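Local coordinates for oxidized polyvinyl alcohol hydrolase (Sphingopyxis, PDB 3WLA), which hydrolyses beta-diketones such as 4,6-nonanedione and cleaves oxidized polyvinyl alcohol in the second step of polyvinyl alcohol degradation, at residues Q88-D93 and G99-V104; G187-T192 and N266-I271; V233-W238 and L300-S305. One frame throughout, in Å; residues are numbered along the deposited sequence.

Contact 1. Residues Q88-D93 and G99-V104; sequences QCAEQD and GACNGV
Cys89 and Cys101 are joined covalently: Cys89 SG lies 2.1 Å from Cys101 SG, and this disulfide makes up most of the contact. The torsion about the S-S bond is 101°, close to the perpendicular arrangement in which the lone pairs on neighbouring sulfurs interfere least, so the bridge shows little sign of twist strain. Its two halves reach the middle differently. In Cys89 the SG lies between the backbone N and the carbonyl carbon (chi1 55°), whereas in Cys101 it stands anti to the carbonyl carbon (chi1 -65°). This pairing brings the backbones close, the CA of Cys89 lying 5.2 Å from the CA of Cys101. Both cysteines sit in short 3-10 turns, and small neighbours suit such a tight approach. The CB methyl of Ala100 lies 4.1 Å from the carbonyl O of Cys89, while the CB of Ala90 rests 4.1 Å from the SG of Cys101, a light apolar touch beside the bridge. Beyond Ala90 the chain reverses through a type I' turn, closed by a hydrogen bond from the N of Asp93 to the O of Ala90 (3.1 Å). Asn112 borders the bridge: its side-chain amide hydrogen-bonds the carbonyl of Ala100, and its backbone pairs with Gly103. The two segments belong to one long loop following strand 81-85, and the chain between them forms no strand or alpha helix. A covalent tie therefore fixes their spacing where a sheet or helix does not, and such a bond is consistent with the oxidizing periplasm in which the enzyme works.

Contact 2. Residues G187-T192 and N266-I271; sequences GEWYST and NYFSSI
Trp189 swings its CG anti to the backbone N (chi1 -171°), and Tyr267 does the same from its helix (chi1 174°), which sends both rings into the interface between loop and helix, where the side chains cross nearly perpendicularly. The CZ2 and CH2 atoms of the indole meet the tyrosine at its CB and the near part of its ring: Trp189 CZ2 lies 3.9 Å from Tyr267 CB, and Trp189 CH2 is 4.0 Å from Tyr267 CD2. The planes of the two six-membered rings are inclined obliquely, at 43°. Phe268 adds a lighter touch, its CE2 being 4.3 Å from Trp189 CZ3. In this alpha/beta-hydrolase fold the contact presses the loop after strand 181-185 onto the end of helix 257-269, with Leu173 of helix 163-174 touching both Trp189 and Tyr267. Large aromatic residues suit this buried junction because they span the gap between elements whose backbones stay 10.5 Å apart, from Trp189 CA to Tyr267 CA. Their polar ends are satisfied too: Trp189 NE1 hydrogen-bonds the carbonyl of Trp216, and Tyr267 OH that of Pro226. With Trp189 gone, an alanine here is likely to open a gap against Tyr267 and Phe268 and to leave the Trp216 carbonyl without its indole donor. The loop itself is braced by Glu188, whose OE1 accepts from the backbone N of Tyr190 (2.9 Å) and from the backbone N of Trp189 (3.0 Å).

Contact 3. Residues V233-W238 and L300-S305; sequences VVITVW and LNTMAS
Ile235 pushes the end of its side chain against Met303, Ile235 CD1 to Met303 CG at 3.5 Å, which is tighter than ordinary carbon-carbon contact. The isoleucine is extended, with its CG1 anti to the carbonyl carbon and CD1 continuing outward, and it thereby offers the helix surface a slim methyl tip rather than its branched base. It lands between two successive residues of the helix: the CG2 methyl of Thr302 lies 4.1 Å from Ile235 CD1, beside the methionine contact. Met303 runs straight through CG to SD, which passes 4.2 Å from Ile235 CD1; the chain bends only beyond the sulfur (chi3 -71°), turning CE aside. The flexible, unbranched methionine can follow the outline of a rigid beta-branched neighbour in this way. Val233 holds its CG1 between the backbone N and the carbonyl carbon (chi1 51°), a position less common for this residue, and with this methyl meets the helix backbone itself: Val233 CG1 lies 3.9 Å from Met303 O and 4.1 Å from Met303 CB. Beta-branched valine and isoleucine suit the strand, and, being two residues apart on it, Val233 and Ile235 point to the same face. Thr302 can be buried because its OG1 hydrogen-bonds the carbonyl of Trp298 one helical turn back, turning only the methyl to the strand. At the helix end Ser305 OG donates to Thr302 O (2.7 Å). The strand and helix segments run nearly antiparallel, at 157°, with axes 9.0 Å apart. Helix 292-304 thus covers one face of the central sheet, where Ile235 also touches Val277 and Cys279 of the adjacent parallel strand 274-280, while Thr236 and Trp238 face helix 257-269 on the other.

Contacts 2 and 3 are buried and belong to the alpha/beta core, whereas contact 1 is partly exposed, in a loop on the opposite side of the chain's centre from contact 3. Their chemistry follows: contact 1 is covalent, contact 2 is aromatic, and contact 3 is made by aliphatic chains, a threonine methyl and a methionine. Contacts 2 and 3 share a boundary, for Phe268 CD2 lies 4.1 Å from Val234 CG1; through this touch contact 2 reaches strand 232-238, of which contact 3 uses the other face. The segments of contacts 2 and 3 alternate along the chain. Contact 1 closes earlier in sequence and touches neither, its nearest atoms staying about 9 Å from contact 2 and about 20 Å from contact 3.

Contact 1. Residues Q88-D93 and G99-V104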
ATOM      1  N   GLN A  88      14.348  -2.095  -0.703  1.00 24.34           N
ATOM      2  CA  GLN A  88      15.777  -1.727  -0.595  1.00 26.71           C
ATOM      3  C   GLN A  88      16.600  -2.834   0.069  1.00 26.84           C
ATOM      4  O   GLN A  88      17.671  -3.204  -0.426  1.00 26.66           O
ATOM      5  CB  GLN A  88      15.961  -0.446   0.232  1.00 25.58           C
ATOM      6  CG  GLN A  88      15.432   0.776  -0.405  1.00 28.33           C
ATOM      7  CD  GLN A  88      15.486   1.984   0.500  1.00 31.39           C
ATOM      8  OE1 GLN A  88      14.489   2.709   0.639  1.00 31.91           O
ATOM      9  NE2 GLN A  88      16.650   2.232   1.107  1.00 29.25           N
ATOM     10  N   CYS A  89      16.087  -3.372   1.182  1.00 24.78           N
ATOM     11  CA  CYS A  89      16.770  -4.413   1.960  1.00 27.56           C
ATOM     12  C   CYS A  89      16.990  -5.744   1.210  1.00 26.74           C
ATOM     13  O   CYS A  89      17.844  -6.554   1.618  1.00 26.39           O
ATOM     14  CB  CYS A  89      15.969  -4.694   3.277  1.00 29.63           C
ATOM     15  SG  CYS A  89      14.208  -5.133   2.850  1.00 36.61           S
ATOM     16  N   ALA A  90      16.212  -6.004   0.161  1.00 24.91           N
ATOM     17  CA  ALA A  90      16.387  -7.248  -0.592  1.00 25.86           C
ATOM     18  C   ALA A  90      17.539  -7.091  -1.594  1.00 25.65           C
ATOM     19  O   ALA A  90      17.861  -8.019  -2.323  1.00 24.53           O
ATOM     20  CB  ALA A  90      15.077  -7.622  -1.347  1.00 24.30           C
ATOM     21  N   GLU A  91      18.138  -5.907  -1.608  1.00 28.89           N
ATOM     22  CA  GLU A  91      19.261  -5.579  -2.488  1.00 30.06           C
ATOM     23  C   GLU A  91      19.088  -6.061  -3.950  1.00 30.04           C
ATOM     24  O   GLU A  91      19.904  -6.817  -4.486  1.00 29.09           O
ATOM     25  CB  GLU A  91      20.545  -6.117  -1.862  1.00 34.56           C
ATOM     26  CG  GLU A  91      20.980  -5.306  -0.618  1.00 40.02           C
ATOM     27  CD  GLU A  91      22.238  -5.863   0.030  1.00 46.10           C
ATOM     28  OE1 GLU A  91      22.191  -7.017   0.535  1.00 49.21           O
ATOM     29  OE2 GLU A  91      23.293  -5.168   0.024  1.00 49.07           O
ATOM     30  N   GLN A  92      17.982  -5.652  -4.561  1.00 29.69           N
ATOM     31  CA  GLN A  92      17.672  -5.979  -5.959  1.00 29.00           C
ATOM     32  C   GLN A  92      17.371  -7.418  -6.347  1.00 28.83           C
ATOM     33  O   GLN A  92      17.227  -7.695  -7.549  1.00 28.49           O
ATOM     34  CB  GLN A  92      18.784  -5.450  -6.854  1.00 30.26           C
ATOM     35  CG  GLN A  92      19.071  -4.010  -6.590  1.00 31.03           C
ATOM     36  CD  GLN A  92      19.701  -3.291  -7.799  1.00 34.16           C
ATOM     37  OE1 GLN A  92      19.000  -2.776  -8.678  1.00 34.75           O
ATOM     38  NE2 GLN A  92      21.036  -3.240  -7.821  1.00 32.52           N
ATOM     39  N   ASP A  93      17.284  -8.322  -5.360  1.00 27.49           N
ATOM     40  CA  ASP A  93      16.952  -9.732  -5.572  1.00 27.31           C
ATOM     41  C   ASP A  93      15.401  -9.945  -5.456  1.00 26.32           C
ATOM     42  O   ASP A  93      14.859  -9.891  -4.359  1.00 27.45           O
ATOM     43  CB  ASP A  93      17.631 -10.577  -4.492  1.00 26.23           C
ATOM     44  CG  ASP A  93      17.459 -12.067  -4.732  1.00 26.58           C
ATOM     45  OD1 ASP A  93      16.569 -12.508  -5.503  1.00 29.06           O
ATOM     46  OD2 ASP A  93      18.217 -12.846  -4.156  1.00 26.74           O
ATOM     47  N   GLY A  99      15.253 -12.423   4.711  1.00 25.40           N
ATOM     48  CA  GLY A  99      16.604 -11.882   4.827  1.00 24.98           C
ATOM     49  C   GLY A  99      16.709 -10.666   5.746  1.00 24.32           C
ATOM     50  O   GLY A  99      16.097 -10.629   6.827  1.00 23.50           O
ATOM     51  N   ALA A 100      17.484  -9.682   5.316  1.00 22.99           N
ATOM     52  CA  ALA A 100      17.684  -8.446   6.087  1.00 25.22           C
ATOM     53  C   ALA A 100      16.389  -7.661   6.167  1.00 24.95           C
ATOM     54  O   ALA A 100      16.230  -6.733   6.985  1.00 25.17           O
ATOM     55  CB  ALA A 100      18.820  -7.589   5.436  1.00 25.90           C
ATOM     56  N   CYS A 101      15.437  -8.001   5.310  1.00 24.29           N
ATOM     57  CA  CYS A 101      14.178  -7.267   5.387  1.00 24.61           C
ATOM     58  C   CYS A 101      13.446  -7.473   6.727  1.00 25.06           C
ATOM     59  O   CYS A 101      12.762  -6.567   7.199  1.00 25.17           O
ATOM     60  CB  CYS A 101      13.271  -7.681   4.212  1.00 27.10           C
ATOM     61  SG  CYS A 101      14.014  -7.180   2.604  1.00 28.06           S
ATOM     62  N   ASN A 102      13.589  -8.642   7.341  1.00 22.66           N
ATOM     63  CA  ASN A 102      12.861  -8.922   8.581  1.00 23.70           C
ATOM     64  C   ASN A 102      13.646  -8.295   9.723  1.00 24.23           C
ATOM     65  O   ASN A 102      14.474  -8.944  10.392  1.00 23.80           O
ATOM     66  CB  ASN A 102      12.724 -10.427   8.742  1.00 23.91           C
ATOM     67  CG  ASN A 102      11.859 -10.833   9.939  1.00 25.82           C
ATOM     68  OD1 ASN A 102      11.117 -10.038  10.510  1.00 26.92           O
ATOM     69  ND2 ASN A 102      11.946 -12.104  10.298  1.00 27.03           N
ATOM     70  N   GLY A 103      13.423  -7.010   9.929  1.00 24.28           N
ATOM     71  CA  GLY A 103      14.152  -6.389  11.002  1.00 23.30           C
ATOM     72  C   GLY A 103      13.556  -5.046  11.336  1.00 25.11           C
ATOM     73  O   GLY A 103      12.739  -4.498  10.557  1.00 22.35           O
ATOM     74  N   VAL A 104      13.961  -4.508  12.490  1.00 24.33           N
ATOM     75  CA  VAL A 104      13.474  -3.173  12.861  1.00 26.78           C
ATOM     76  C   VAL A 104      14.057  -2.147  11.878  1.00 28.96           C
ATOM     77  O   VAL A 104      15.051  -2.416  11.187  1.00 30.67           O
ATOM     78  CB  VAL A 104      13.869  -2.857  14.280  1.00 28.20           C
ATOM     79  CG1 VAL A 104      13.358  -3.980  15.166  1.00 30.08           C
ATOM     80  CG2 VAL A 104      15.366  -2.743  14.403  1.00 28.80           C
TER

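Contact 2. Residues G187-T192 and N266-I271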
ATOM      1  N   GLY A 187      -2.364  -2.954   6.581  1.00 21.43           N
ATOM      2  CA  GLY A 187      -1.241  -2.103   6.750  1.00 19.90           C
ATOM      3  C   GLY A 187      -1.253  -1.450   8.094  1.00 21.97           C
ATOM      4  O   GLY A 187      -2.295  -1.341   8.730  1.00 22.94           O
ATOM      5  N   GLU A 188      -0.089  -1.039   8.558  1.00 22.08           N
ATOM      6  CA  GLU A 188      -0.020  -0.358   9.839  1.00 24.43           C
ATOM      7  C   GLU A 188      -0.408   1.111   9.657  1.00 24.05           C
ATOM      8  O   GLU A 188      -0.397   1.631   8.550  1.00 23.61           O
ATOM      9  CB  GLU A 188       1.382  -0.393  10.385  1.00 23.01           C
ATOM     10  CG  GLU A 188       1.616  -1.357  11.568  1.00 26.79           C
ATOM     11  CD  GLU A 188       1.000  -0.883  12.913  1.00 29.54           C
ATOM     12  OE1 GLU A 188       0.540   0.303  13.024  1.00 26.16           O
ATOM     13  OE2 GLU A 188       0.979  -1.724  13.844  1.00 29.45           O
ATOM     14  N   TRP A 189      -0.713   1.769  10.758  1.00 24.45           N
ATOM     15  CA  TRP A 189      -1.033   3.207  10.736  1.00 24.76           C
ATOM     16  C   TRP A 189      -0.073   3.925  11.702  1.00 24.71           C
ATOM     17  O   TRP A 189       0.123   5.188  11.641  1.00 26.35           O
ATOM     18  CB  TRP A 189      -2.505   3.438  11.161  1.00 25.33           C
ATOM     19  CG  TRP A 189      -2.965   4.865  10.946  1.00 26.42           C
ATOM     20  CD1 TRP A 189      -3.197   5.823  11.916  1.00 29.08           C
ATOM     21  CD2 TRP A 189      -3.301   5.453   9.706  1.00 26.66           C
ATOM     22  NE1 TRP A 189      -3.675   6.973  11.321  1.00 30.28           N
ATOM     23  CE2 TRP A 189      -3.749   6.768   9.967  1.00 29.92           C
ATOM     24  CE3 TRP A 189      -3.286   4.991   8.382  1.00 27.36           C
ATOM     25  CZ2 TRP A 189      -4.171   7.625   8.951  1.00 30.14           C
ATOM     26  CZ3 TRP A 189      -3.718   5.842   7.363  1.00 28.94           C
ATOM     27  CH2 TRP A 189      -4.149   7.142   7.652  1.00 29.87           C
ATOM     28  N   TYR A 190       0.581   3.115  12.546  1.00 24.13           N
ATOM     29  CA  TYR A 190       1.485   3.588  13.593  1.00 23.35           C
ATOM     30  C   TYR A 190       0.760   4.729  14.312  1.00 24.65           C
ATOM     31  O   TYR A 190       1.220   5.852  14.347  1.00 24.03           O
ATOM     32  CB  TYR A 190       2.796   4.111  13.004  1.00 20.22           C
ATOM     33  CG  TYR A 190       3.531   3.101  12.171  1.00 22.87           C
ATOM     34  CD1 TYR A 190       3.833   1.828  12.669  1.00 23.38           C
ATOM     35  CD2 TYR A 190       3.977   3.430  10.866  1.00 25.08           C
ATOM     36  CE1 TYR A 190       4.566   0.906  11.886  1.00 24.91           C
ATOM     37  CE2 TYR A 190       4.707   2.518  10.095  1.00 26.26           C
ATOM     38  CZ  TYR A 190       4.999   1.272  10.609  1.00 25.85           C
ATOM     39  OH  TYR A 190       5.782   0.424   9.871  1.00 28.45           O
ATOM     40  N   SER A 191      -0.412   4.446  14.854  1.00 25.23           N
ATOM     41  CA  SER A 191      -1.161   5.501  15.517  1.00 26.39           C
ATOM     42  C   SER A 191      -0.417   6.186  16.622  1.00 27.97           C
ATOM     43  O   SER A 191       0.342   5.564  17.362  1.00 28.46           O
ATOM     44  CB  SER A 191      -2.468   4.966  16.053  1.00 24.39           C
ATOM     45  OG  SER A 191      -3.103   4.255  15.032  1.00 27.36           O
ATOM     46  N   THR A 192      -0.600   7.509  16.705  1.00 28.87           N
ATOM     47  CA  THR A 192       0.033   8.285  17.761  1.00 30.98           C
ATOM     48  C   THR A 192      -1.031   9.146  18.458  1.00 32.80           C
ATOM     49  O   THR A 192      -2.198   9.167  18.066  1.00 30.59           O
ATOM     50  CB  THR A 192       1.046   9.270  17.223  1.00 32.84           C
ATOM     51  OG1 THR A 192       0.347  10.282  16.483  1.00 33.11           O
ATOM     52  CG2 THR A 192       2.036   8.594  16.329  1.00 31.88           C
ATOM     53  N   ASN A 266     -11.095   5.513   8.936  1.00 31.01           N
ATOM     54  CA  ASN A 266     -11.680   6.724   9.499  1.00 31.15           C
ATOM     55  C   ASN A 266     -11.144   7.978   8.798  1.00 30.95           C
ATOM     56  O   ASN A 266     -11.918   8.881   8.405  1.00 31.57           O
ATOM     57  CB  ASN A 266     -11.359   6.821  10.985  1.00 30.16           C
ATOM     58  CG  ASN A 266     -12.168   5.836  11.838  1.00 27.66           C
ATOM     59  OD1 ASN A 266     -13.110   5.172  11.374  1.00 26.95           O
ATOM     60  ND2 ASN A 266     -11.815   5.777  13.113  1.00 30.54           N
ATOM     61  N   TYR A 267      -9.833   8.035   8.662  1.00 28.42           N
ATOM     62  CA  TYR A 267      -9.184   9.158   8.011  1.00 27.60           C
ATOM     63  C   TYR A 267      -9.592   9.359   6.538  1.00 27.62           C
ATOM     64  O   TYR A 267     -10.026  10.456   6.147  1.00 25.65           O
ATOM     65  CB  TYR A 267      -7.662   8.999   8.072  1.00 26.97           C
ATOM     66  CG  TYR A 267      -6.977  10.061   7.279  1.00 28.00           C
ATOM     67  CD1 TYR A 267      -6.765  11.330   7.822  1.00 27.34           C
ATOM     68  CD2 TYR A 267      -6.622   9.841   5.943  1.00 28.48           C
ATOM     69  CE1 TYR A 267      -6.210  12.380   7.045  1.00 30.78           C
ATOM     70  CE2 TYR A 267      -6.069  10.878   5.140  1.00 30.32           C
ATOM     71  CZ  TYR A 267      -5.865  12.145   5.699  1.00 30.93           C
ATOM     72  OH  TYR A 267      -5.309  13.150   4.925  1.00 31.81           O
ATOM     73  N   PHE A 268      -9.431   8.315   5.713  1.00 26.20           N
ATOM     74  CA  PHE A 268      -9.786   8.410   4.302  1.00 27.23           C
ATOM     75  C   PHE A 268     -11.299   8.657   4.088  1.00 28.32           C
ATOM     76  O   PHE A 268     -11.728   9.314   3.121  1.00 28.40           O
ATOM     77  CB  PHE A 268      -9.378   7.132   3.585  1.00 27.37           C
ATOM     78  CG  PHE A 268      -7.904   6.990   3.410  1.00 28.91           C
ATOM     79  CD1 PHE A 268      -7.184   7.940   2.696  1.00 26.77           C
ATOM     80  CD2 PHE A 268      -7.241   5.870   3.918  1.00 29.44           C
ATOM     81  CE1 PHE A 268      -5.829   7.795   2.462  1.00 27.79           C
ATOM     82  CE2 PHE A 268      -5.860   5.707   3.694  1.00 28.72           C
ATOM     83  CZ  PHE A 268      -5.153   6.673   2.958  1.00 30.47           C
ATOM     84  N   SER A 269     -12.113   8.118   4.990  1.00 29.88           N
ATOM     85  CA  SER A 269     -13.543   8.330   4.869  1.00 31.49           C
ATOM     86  C   SER A 269     -13.883   9.788   5.215  1.00 32.22           C
ATOM     87  O   SER A 269     -14.969  10.255   4.895  1.00 33.55           O
ATOM     88  CB  SER A 269     -14.306   7.404   5.826  1.00 31.65           C
ATOM     89  OG  SER A 269     -14.315   6.063   5.348  1.00 34.19           O
ATOM     90  N   SER A 270     -12.977  10.473   5.909  1.00 32.41           N
ATOM     91  CA  SER A 270     -13.232  11.834   6.318  1.00 34.32           C
ATOM     92  C   SER A 270     -12.798  12.850   5.288  1.00 36.12           C
ATOM     93  O   SER A 270     -13.080  14.046   5.471  1.00 35.98           O
ATOM     94  CB  SER A 270     -12.530  12.156   7.615  1.00 33.28           C
ATOM     95  OG  SER A 270     -11.154  12.375   7.381  1.00 32.28           O
ATOM     96  N   ILE A 271     -12.117  12.399   4.228  1.00 34.65           N
ATOM     97  CA  ILE A 271     -11.656  13.295   3.185  1.00 35.53           C
ATOM     98  C   ILE A 271     -12.697  13.230   2.063  1.00 36.71           C
ATOM     99  O   ILE A 271     -12.819  12.234   1.346  1.00 34.37           O
ATOM    100  CB  ILE A 271     -10.274  12.879   2.668  1.00 36.05           C
ATOM    101  CG1 ILE A 271      -9.263  12.817   3.828  1.00 36.23           C
ATOM    102  CG2 ILE A 271      -9.831  13.823   1.579  1.00 34.33           C
ATOM    103  CD1 ILE A 271      -8.873  14.158   4.492  1.00 38.89           C
TER

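Contact 3. Residues V233-W238 and L300-S305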
ATOM      1  N   VAL A 233      -9.451   6.778  -4.885  1.00 25.97           N
ATOM      2  CA  VAL A 233     -10.329   5.704  -4.408  1.00 26.59           C
ATOM      3  C   VAL A 233      -9.379   4.754  -3.604  1.00 27.22           C
ATOM      4  O   VAL A 233      -8.278   4.384  -4.069  1.00 24.45           O
ATOM      5  CB  VAL A 233     -11.039   4.954  -5.569  1.00 25.52           C
ATOM      6  CG1 VAL A 233     -10.089   4.533  -6.575  1.00 27.42           C
ATOM      7  CG2 VAL A 233     -11.810   3.788  -5.043  1.00 26.33           C
ATOM      8  N   VAL A 234      -9.777   4.416  -2.389  1.00 24.48           N
ATOM      9  CA  VAL A 234      -8.942   3.561  -1.526  1.00 25.41           C
ATOM     10  C   VAL A 234      -9.731   2.386  -0.971  1.00 25.47           C
ATOM     11  O   VAL A 234     -10.834   2.567  -0.389  1.00 25.29           O
ATOM     12  CB  VAL A 234      -8.359   4.401  -0.374  1.00 25.43           C
ATOM     13  CG1 VAL A 234      -7.479   3.504   0.595  1.00 27.50           C
ATOM     14  CG2 VAL A 234      -7.540   5.551  -0.954  1.00 26.05           C
ATOM     15  N   ILE A 235      -9.207   1.173  -1.184  1.00 24.42           N
ATOM     16  CA  ILE A 235      -9.847  -0.033  -0.677  1.00 24.37           C
ATOM     17  C   ILE A 235      -8.971  -0.573   0.443  1.00 25.31           C
ATOM     18  O   ILE A 235      -7.870  -1.070   0.185  1.00 26.03           O
ATOM     19  CB  ILE A 235      -9.995  -1.107  -1.781  1.00 24.45           C
ATOM     20  CG1 ILE A 235     -10.908  -0.582  -2.898  1.00 24.94           C
ATOM     21  CG2 ILE A 235     -10.529  -2.385  -1.192  1.00 25.34           C
ATOM     22  CD1 ILE A 235     -10.962  -1.439  -4.090  1.00 24.20           C
ATOM     23  N   THR A 236      -9.437  -0.477   1.688  1.00 24.57           N
ATOM     24  CA  THR A 236      -8.658  -0.968   2.840  1.00 25.22           C
ATOM     25  C   THR A 236      -9.152  -2.372   3.094  1.00 26.15           C
ATOM     26  O   THR A 236     -10.366  -2.605   3.092  1.00 25.95           O
ATOM     27  CB  THR A 236      -8.895  -0.117   4.112  1.00 24.42           C
ATOM     28  OG1 THR A 236      -8.343   1.175   3.919  1.00 28.08           O
ATOM     29  CG2 THR A 236      -8.177  -0.738   5.313  1.00 26.32           C
ATOM     30  N   VAL A 237      -8.230  -3.322   3.288  1.00 24.73           N
ATOM     31  CA  VAL A 237      -8.656  -4.688   3.524  1.00 22.28           C
ATOM     32  C   VAL A 237      -8.148  -5.158   4.903  1.00 22.92           C
ATOM     33  O   VAL A 237      -6.967  -4.995   5.229  1.00 22.98           O
ATOM     34  CB  VAL A 237      -8.146  -5.638   2.399  1.00 22.12           C
ATOM     35  CG1 VAL A 237      -8.477  -7.054   2.723  1.00 19.08           C
ATOM     36  CG2 VAL A 237      -8.728  -5.251   1.042  1.00 21.86           C
ATOM     37  N   TRP A 238      -9.064  -5.708   5.719  1.00 21.89           N
ATOM     38  CA  TRP A 238      -8.766  -6.260   7.028  1.00 20.77           C
ATOM     39  C   TRP A 238      -9.016  -7.769   6.928  1.00 22.38           C
ATOM     40  O   TRP A 238     -10.044  -8.196   6.361  1.00 24.40           O
ATOM     41  CB  TRP A 238      -9.724  -5.684   8.073  1.00 23.93           C
ATOM     42  CG  TRP A 238      -9.619  -6.299   9.424  1.00 22.63           C
ATOM     43  CD1 TRP A 238      -8.515  -6.337  10.239  1.00 24.27           C
ATOM     44  CD2 TRP A 238     -10.717  -6.795  10.213  1.00 23.74           C
ATOM     45  NE1 TRP A 238      -8.866  -6.804  11.501  1.00 22.24           N
ATOM     46  CE2 TRP A 238     -10.203  -7.092  11.509  1.00 22.78           C
ATOM     47  CE3 TRP A 238     -12.086  -7.002   9.948  1.00 24.79           C
ATOM     48  CZ2 TRP A 238     -11.004  -7.580  12.550  1.00 24.87           C
ATOM     49  CZ3 TRP A 238     -12.898  -7.489  10.978  1.00 25.57           C
ATOM     50  CH2 TRP A 238     -12.346  -7.771  12.270  1.00 24.81           C
ATOM     51  N   LEU A 300      -9.301  -4.446  -8.385  1.00 23.81           N
ATOM     52  CA  LEU A 300      -8.693  -3.540  -9.361  1.00 25.39           C
ATOM     53  C   LEU A 300      -9.731  -2.951 -10.304  1.00 24.72           C
ATOM     54  O   LEU A 300      -9.655  -1.764 -10.598  1.00 25.21           O
ATOM     55  CB  LEU A 300      -7.550  -4.192 -10.161  1.00 24.15           C
ATOM     56  CG  LEU A 300      -6.109  -4.086  -9.604  1.00 26.12           C
ATOM     57  CD1 LEU A 300      -5.513  -2.657  -9.819  1.00 26.24           C
ATOM     58  CD2 LEU A 300      -6.116  -4.468  -8.138  1.00 26.22           C
ATOM     59  N   ASN A 301     -10.671  -3.756 -10.801  1.00 25.81           N
ATOM     60  CA  ASN A 301     -11.726  -3.187 -11.672  1.00 25.27           C
ATOM     61  C   ASN A 301     -12.537  -2.139 -10.895  1.00 26.01           C
ATOM     62  O   ASN A 301     -12.982  -1.143 -11.482  1.00 24.94           O
ATOM     63  CB  ASN A 301     -12.683  -4.258 -12.187  1.00 25.89           C
ATOM     64  CG  ASN A 301     -12.095  -5.079 -13.272  1.00 23.87           C
ATOM     65  OD1 ASN A 301     -11.122  -4.684 -13.944  1.00 25.51           O
ATOM     66  ND2 ASN A 301     -12.692  -6.237 -13.492  1.00 24.78           N
ATOM     67  N   THR A 302     -12.751  -2.360  -9.588  1.00 25.82           N
ATOM     68  CA  THR A 302     -13.491  -1.400  -8.772  1.00 25.43           C
ATOM     69  C   THR A 302     -12.683  -0.067  -8.725  1.00 26.34           C
ATOM     70  O   THR A 302     -13.239   1.030  -8.891  1.00 24.51           O
ATOM     71  CB  THR A 302     -13.702  -1.940  -7.325  1.00 25.84           C
ATOM     72  OG1 THR A 302     -14.577  -3.074  -7.369  1.00 25.38           O
ATOM     73  CG2 THR A 302     -14.317  -0.894  -6.405  1.00 26.46           C
ATOM     74  N   MET A 303     -11.368  -0.155  -8.513  1.00 24.52           N
ATOM     75  CA  MET A 303     -10.589   1.070  -8.500  1.00 25.42           C
ATOM     76  C   MET A 303     -10.543   1.681  -9.923  1.00 24.99           C
ATOM     77  O   MET A 303     -10.617   2.905 -10.117  1.00 24.76           O
ATOM     78  CB  MET A 303      -9.181   0.785  -7.956  1.00 25.01           C
ATOM     79  CG  MET A 303      -9.197   0.415  -6.447  1.00 25.33           C
ATOM     80  SD  MET A 303      -7.554   0.267  -5.777  1.00 28.83           S
ATOM     81  CE  MET A 303      -7.063  -1.204  -6.548  1.00 26.89           C
ATOM     82  N   ALA A 304     -10.458   0.834 -10.926  1.00 25.07           N
ATOM     83  CA  ALA A 304     -10.371   1.354 -12.283  1.00 25.47           C
ATOM     84  C   ALA A 304     -11.677   2.035 -12.693  1.00 28.00           C
ATOM     85  O   ALA A 304     -11.707   2.784 -13.661  1.00 26.94           O
ATOM     86  CB  ALA A 304     -10.067   0.247 -13.227  1.00 26.55           C
ATOM     87  N   SER A 305     -12.757   1.773 -11.957  1.00 28.07           N
ATOM     88  CA  SER A 305     -14.048   2.384 -12.283  1.00 30.43           C
ATOM     89  C   SER A 305     -14.144   3.797 -11.726  1.00 30.23           C
ATOM     90  O   SER A 305     -15.160   4.505 -11.906  1.00 31.21           O
ATOM     91  CB  SER A 305     -15.209   1.559 -11.708  1.00 28.74           C
ATOM     92  OG  SER A 305     -15.391   1.795 -10.304  1.00 29.90           O
TER